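Local coordinates for protein FAD dependent oxidoreductase (Chelativorans sp. BNC1, PDB 6PXS) that oxidises iminodiacetate using a bound FAD as its cofactor, at residues Leu211-Gln223 and Ile316-Asn330. Numbering follows the deposited sequence.
Sequences LALLGLRHPVVPQ and ILGRVPQIAGLTIGN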
loop_
_atom_site.group_PDB
_atom_site.type_symbol
_atom_site.label_atom_id
_atom_site.label_comp_id
_atom_site.label_asym_id
_atom_site.label_seq_id
_atom_site.Cartn_x
_atom_site.Cartn_y
_atom_site.Cartn_z
ATOM N N LEU A 211 0.759 18.671 26.679
ATOM C CA LEU A 211 0.289 19.099 27.993
ATOM C C LEU A 211 1.452 19.369 28.938
ATOM O O LEU A 211 1.331 20.205 29.842
ATOM C CB LEU A 211 -0.643 18.047 28.595
ATOM C CG LEU A 211 -2.006 17.865 27.922
ATOM C CD1 LEU A 211 -2.751 16.703 28.562
ATOM C CD2 LEU A 211 -2.835 19.141 27.996
ATOM N N ALA A 212 2.580 18.680 28.749
ATOM C CA ALA A 212 3.747 18.924 29.587
ATOM C C ALA A 212 4.235 20.360 29.481
ATOM O O ALA A 212 4.946 20.830 30.374
ATOM C CB ALA A 212 4.877 17.964 29.212
ATOM N N LEU A 213 3.871 21.066 28.407
ATOM C CA LEU A 213 4.258 22.464 28.259
ATOM C C LEU A 213 3.617 23.356 29.314
ATOM O O LEU A 213 4.082 24.482 29.521
ATOM C CB LEU A 213 3.880 22.962 26.863
ATOM C CG LEU A 213 4.321 22.073 25.697
ATOM C CD1 LEU A 213 3.905 22.679 24.367
ATOM C CD2 LEU A 213 5.818 21.840 25.732
ATOM N N LEU A 214 2.568 22.879 29.985
ATOM C CA LEU A 214 1.857 23.648 30.995
ATOM C C LEU A 214 2.199 23.200 32.411
ATOM O O LEU A 214 1.459 23.514 33.349
ATOM C CB LEU A 214 0.350 23.543 30.760
ATOM C CG LEU A 214 -0.115 23.778 29.320
ATOM C CD1 LEU A 214 -1.628 23.664 29.221
ATOM C CD2 LEU A 214 0.352 25.130 28.809
ATOM N N GLY A 215 3.300 22.473 32.585
ATOM C CA GLY A 215 3.677 21.976 33.891
ATOM C C GLY A 215 2.885 20.782 34.371
ATOM O O GLY A 215 3.035 20.387 35.533
ATOM N N LEU A 216 2.048 20.197 33.520
ATOM C CA LEU A 216 1.249 19.046 33.907
ATOM C C LEU A 216 2.059 17.759 33.774
ATOM O O LEU A 216 3.042 17.682 33.032
ATOM C CB LEU A 216 -0.012 18.953 33.047
ATOM C CG LEU A 216 -0.958 20.153 33.101
ATOM C CD1 LEU A 216 -2.020 20.040 32.020
ATOM C CD2 LEU A 216 -1.602 20.268 34.471
ATOM N N ARG A 217 1.631 16.741 34.516
ATOM C CA ARG A 217 2.201 15.398 34.444
ATOM C C ARG A 217 1.072 14.462 34.023
ATOM O O ARG A 217 0.404 13.856 34.864
ATOM C CB ARG A 217 2.819 14.983 35.781
ATOM N N HIS A 218 0.867 14.348 32.712
ATOM C CA HIS A 218 -0.198 13.537 32.133
ATOM C C HIS A 218 0.256 12.083 32.033
ATOM O O HIS A 218 1.096 11.759 31.184
ATOM C CB HIS A 218 -0.570 14.085 30.753
ATOM C CG HIS A 218 -1.895 13.612 30.245
ATOM N ND1 HIS A 218 -3.063 13.761 30.961
ATOM C CD2 HIS A 218 -2.241 13.008 29.083
ATOM C CE1 HIS A 218 -4.070 13.261 30.265
ATOM N NE2 HIS A 218 -3.597 12.799 29.122
ATOM N N PRO A 219 -0.266 11.175 32.874
ATOM C CA PRO A 219 0.228 9.786 32.877
ATOM C C PRO A 219 -0.480 8.903 31.850
ATOM O O PRO A 219 -1.130 7.909 32.189
ATOM C CB PRO A 219 -0.059 9.348 34.317
ATOM C CG PRO A 219 -1.326 10.060 34.655
ATOM C CD PRO A 219 -1.299 11.380 33.906
ATOM N N VAL A 220 -0.355 9.267 30.576
ATOM C CA VAL A 220 -0.922 8.496 29.472
ATOM C C VAL A 220 0.167 8.325 28.423
ATOM O O VAL A 220 0.607 9.308 27.811
ATOM C CB VAL A 220 -2.163 9.165 28.868
ATOM C CG1 VAL A 220 -2.718 8.319 27.726
ATOM C CG2 VAL A 220 -3.220 9.383 29.939
ATOM N N VAL A 221 0.593 7.088 28.212
ATOM C CA VAL A 221 1.648 6.769 27.254
ATOM C C VAL A 221 1.078 5.768 26.260
ATOM O O VAL A 221 0.065 5.103 26.535
ATOM C CB VAL A 221 2.912 6.222 27.958
ATOM C CG1 VAL A 221 3.441 7.240 28.954
ATOM C CG2 VAL A 221 2.609 4.903 28.649
ATOM N N PRO A 222 1.700 5.631 25.090
ATOM C CA PRO A 222 1.142 4.741 24.066
ATOM C C PRO A 222 1.408 3.275 24.367
ATOM O O PRO A 222 2.469 2.902 24.873
ATOM C CB PRO A 222 1.868 5.180 22.789
ATOM C CG PRO A 222 3.169 5.701 23.268
ATOM C CD PRO A 222 2.895 6.343 24.603
ATOM N N GLN A 223 0.420 2.442 24.049
ATOM C CA GLN A 223 0.552 0.987 24.093
ATOM C C GLN A 223 0.289 0.476 22.680
ATOM O O GLN A 223 -0.863 0.407 22.242
ATOM C CB GLN A 223 -0.412 0.363 25.099
ATOM C CG GLN A 223 -0.230 -1.143 25.272
ATOM C CD GLN A 223 -1.327 -1.781 26.107
ATOM O OE1 GLN A 223 -2.514 -1.648 25.804
ATOM N NE2 GLN A 223 -0.934 -2.480 27.164
ATOM N N ILE A 316 -9.427 9.745 32.133
ATOM C CA ILE A 316 -9.159 11.082 32.647
ATOM C C ILE A 316 -10.111 12.027 31.930
ATOM O O ILE A 316 -9.978 12.250 30.720
ATOM C CB ILE A 316 -7.699 11.503 32.432
ATOM C CG1 ILE A 316 -6.759 10.567 33.195
ATOM C CG2 ILE A 316 -7.494 12.948 32.868
ATOM C CD1 ILE A 316 -5.286 10.854 32.972
ATOM N N LEU A 317 -11.071 12.582 32.670
ATOM C CA LEU A 317 -12.070 13.475 32.099
ATOM C C LEU A 317 -12.359 14.599 33.080
ATOM O O LEU A 317 -12.570 14.346 34.269
ATOM C CB LEU A 317 -13.366 12.721 31.779
ATOM C CG LEU A 317 -13.233 11.433 30.967
ATOM C CD1 LEU A 317 -14.561 10.702 30.937
ATOM C CD2 LEU A 317 -12.759 11.725 29.557
ATOM N N GLY A 318 -12.371 15.829 32.583
ATOM C CA GLY A 318 -12.752 16.980 33.375
ATOM C C GLY A 318 -11.787 18.137 33.205
ATOM O O GLY A 318 -10.735 18.030 32.577
ATOM N N ARG A 319 -12.180 19.264 33.793
ATOM C CA ARG A 319 -11.369 20.470 33.727
ATOM C C ARG A 319 -10.073 20.290 34.507
ATOM O O ARG A 319 -9.997 19.521 35.468
ATOM C CB ARG A 319 -12.144 21.666 34.276
ATOM C CG ARG A 319 -13.267 22.131 33.370
ATOM C CD ARG A 319 -13.978 23.347 33.931
ATOM N NE ARG A 319 -14.924 23.902 32.969
ATOM C CZ ARG A 319 -14.579 24.656 31.930
ATOM N NH1 ARG A 319 -13.303 24.949 31.710
ATOM N NH2 ARG A 319 -15.510 25.115 31.105
ATOM N N VAL A 320 -9.047 21.019 34.083
ATOM C CA VAL A 320 -7.737 20.943 34.721
ATOM C C VAL A 320 -7.740 21.857 35.941
ATOM O O VAL A 320 -8.037 23.053 35.812
ATOM C CB VAL A 320 -6.617 21.323 33.742
ATOM C CG1 VAL A 320 -5.264 21.288 34.442
ATOM C CG2 VAL A 320 -6.631 20.382 32.549
ATOM N N PRO A 321 -7.431 21.353 37.133
ATOM C CA PRO A 321 -7.381 22.237 38.304
ATOM C C PRO A 321 -6.327 23.322 38.145
ATOM O O PRO A 321 -5.239 23.084 37.620
ATOM C CB PRO A 321 -7.041 21.283 39.454
ATOM C CG PRO A 321 -7.440 19.940 38.974
ATOM C CD PRO A 321 -7.205 19.945 37.503
ATOM N N GLN A 322 -6.669 24.523 38.606
ATOM C CA GLN A 322 -5.816 25.703 38.652
ATOM C C GLN A 322 -5.520 26.278 37.272
ATOM O O GLN A 322 -4.754 27.245 37.174
ATOM C CB GLN A 322 -4.494 25.423 39.382
ATOM C CG GLN A 322 -4.700 24.722 40.714
ATOM C CD GLN A 322 -3.402 24.488 41.449
ATOM O OE1 GLN A 322 -2.443 25.241 41.287
ATOM N NE2 GLN A 322 -3.360 23.438 42.259
ATOM N N ILE A 323 -6.107 25.737 36.206
ATOM C CA ILE A 323 -5.915 26.239 34.852
ATOM C C ILE A 323 -7.287 26.466 34.239
ATOM O O ILE A 323 -8.095 25.533 34.152
ATOM C CB ILE A 323 -5.084 25.271 33.996
ATOM C CG1 ILE A 323 -3.724 25.040 34.660
ATOM C CG2 ILE A 323 -4.920 25.816 32.582
ATOM C CD1 ILE A 323 -2.749 24.243 33.820
ATOM N N ALA A 324 -7.550 27.699 33.817
ATOM C CA ALA A 324 -8.841 28.071 33.265
ATOM C C ALA A 324 -8.878 27.812 31.765
ATOM O O ALA A 324 -7.860 27.901 31.073
ATOM C CB ALA A 324 -9.142 29.545 33.543
ATOM N N GLY A 325 -10.069 27.485 31.270
ATOM C CA GLY A 325 -10.261 27.305 29.845
ATOM C C GLY A 325 -9.579 26.086 29.266
ATOM O O GLY A 325 -9.175 26.110 28.098
ATOM N N LEU A 326 -9.437 25.019 30.049
ATOM C CA LEU A 326 -8.796 23.798 29.584
ATOM C C LEU A 326 -9.580 22.593 30.078
ATOM O O LEU A 326 -10.003 22.547 31.236
ATOM C CB LEU A 326 -7.341 23.707 30.065
ATOM C CG LEU A 326 -6.571 22.450 29.644
ATOM C CD1 LEU A 326 -6.554 22.309 28.131
ATOM C CD2 LEU A 326 -5.153 22.480 30.194
ATOM N N THR A 327 -9.767 21.622 29.189
ATOM C CA THR A 327 -10.464 20.384 29.505
ATOM C C THR A 327 -9.747 19.240 28.805
ATOM O O THR A 327 -9.370 19.359 27.637
ATOM C CB THR A 327 -11.934 20.445 29.067
ATOM O OG1 THR A 327 -12.554 21.607 29.631
ATOM C CG2 THR A 327 -12.685 19.204 29.520
ATOM N N ILE A 328 -9.556 18.137 29.522
ATOM C CA ILE A 328 -8.772 17.011 29.032
ATOM C C ILE A 328 -9.650 15.771 28.993
ATOM O O ILE A 328 -10.406 15.502 29.932
ATOM C CB ILE A 328 -7.525 16.762 29.906
ATOM C CG1 ILE A 328 -6.631 18.003 29.910
ATOM C CG2 ILE A 328 -6.748 15.548 29.404
ATOM C CD1 ILE A 328 -5.414 17.875 30.802
ATOM N N GLY A 329 -9.546 15.022 27.899
ATOM C CA GLY A 329 -10.131 13.702 27.808
ATOM C C GLY A 329 -9.143 12.726 27.205
ATOM O O GLY A 329 -8.726 12.894 26.054
ATOM N N ASN A 330 -8.756 11.710 27.963
ATOM C CA ASN A 330 -7.739 10.764 27.515
ATOM C C ASN A 330 -7.747 9.576 28.471
ATOM O O ASN A 330 -8.479 9.559 29.465
ATOM C CB ASN A 330 -6.362 11.429 27.446
ATOM C CG ASN A 330 -5.405 10.690 26.539
ATOM O OD1 ASN A 330 -5.802 9.773 25.820
ATOM N ND2 ASN A 330 -4.139 11.091 26.558
#
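His218 presents the edge of its ring to Asn330, whose CB lies in the ring plane and whose ND2 donates a hydrogen bond to His218 NE2 (3.1 Å, 153° at the hydrogen). Leu211 CD1, from the same segment, covers one ring face, 3.6 Å above its centre. The contact sets the loop leading into strand 220-231 against the border of the Rossmann-type FAD domain, where strand 326-330 pairs antiparallel with the outermost strand 316-317. The donor stays close to the imidazole plane but is tilted from its own amide plane; ring and amide stand 23° apart. With CG trans to the backbone N (chi1 -163°), His218 slides alongside both isoleucines, bringing CE1 obliquely to Ile328 CG2 at 3.6 Å and to Ile316 CD1 at 3.8 Å. Replacing the imidazole by the methyl of an alanine would probably deprive Asn330 ND2 of this acceptor and open a gap beside the two isoleucine methyls. The same ND2 also makes a weak bond to Gly204 O. Asn330 lies next to the bound FAD, at the end of strand 326-330, just before a probable second glycine-rich turn that includes FAD-binding Gly333, and Val220 CG1 packs on its amide. Farther along, the leucines meet apolar tips: Leu214 CD1 approaches Leu326 CD2, while Leu216 CD2 reaches Val320 CG1 at the start of a type II turn. The Leu211 CD1 that covers the ring face also meets Ile328 CD1 tip to tip at 3.7 Å.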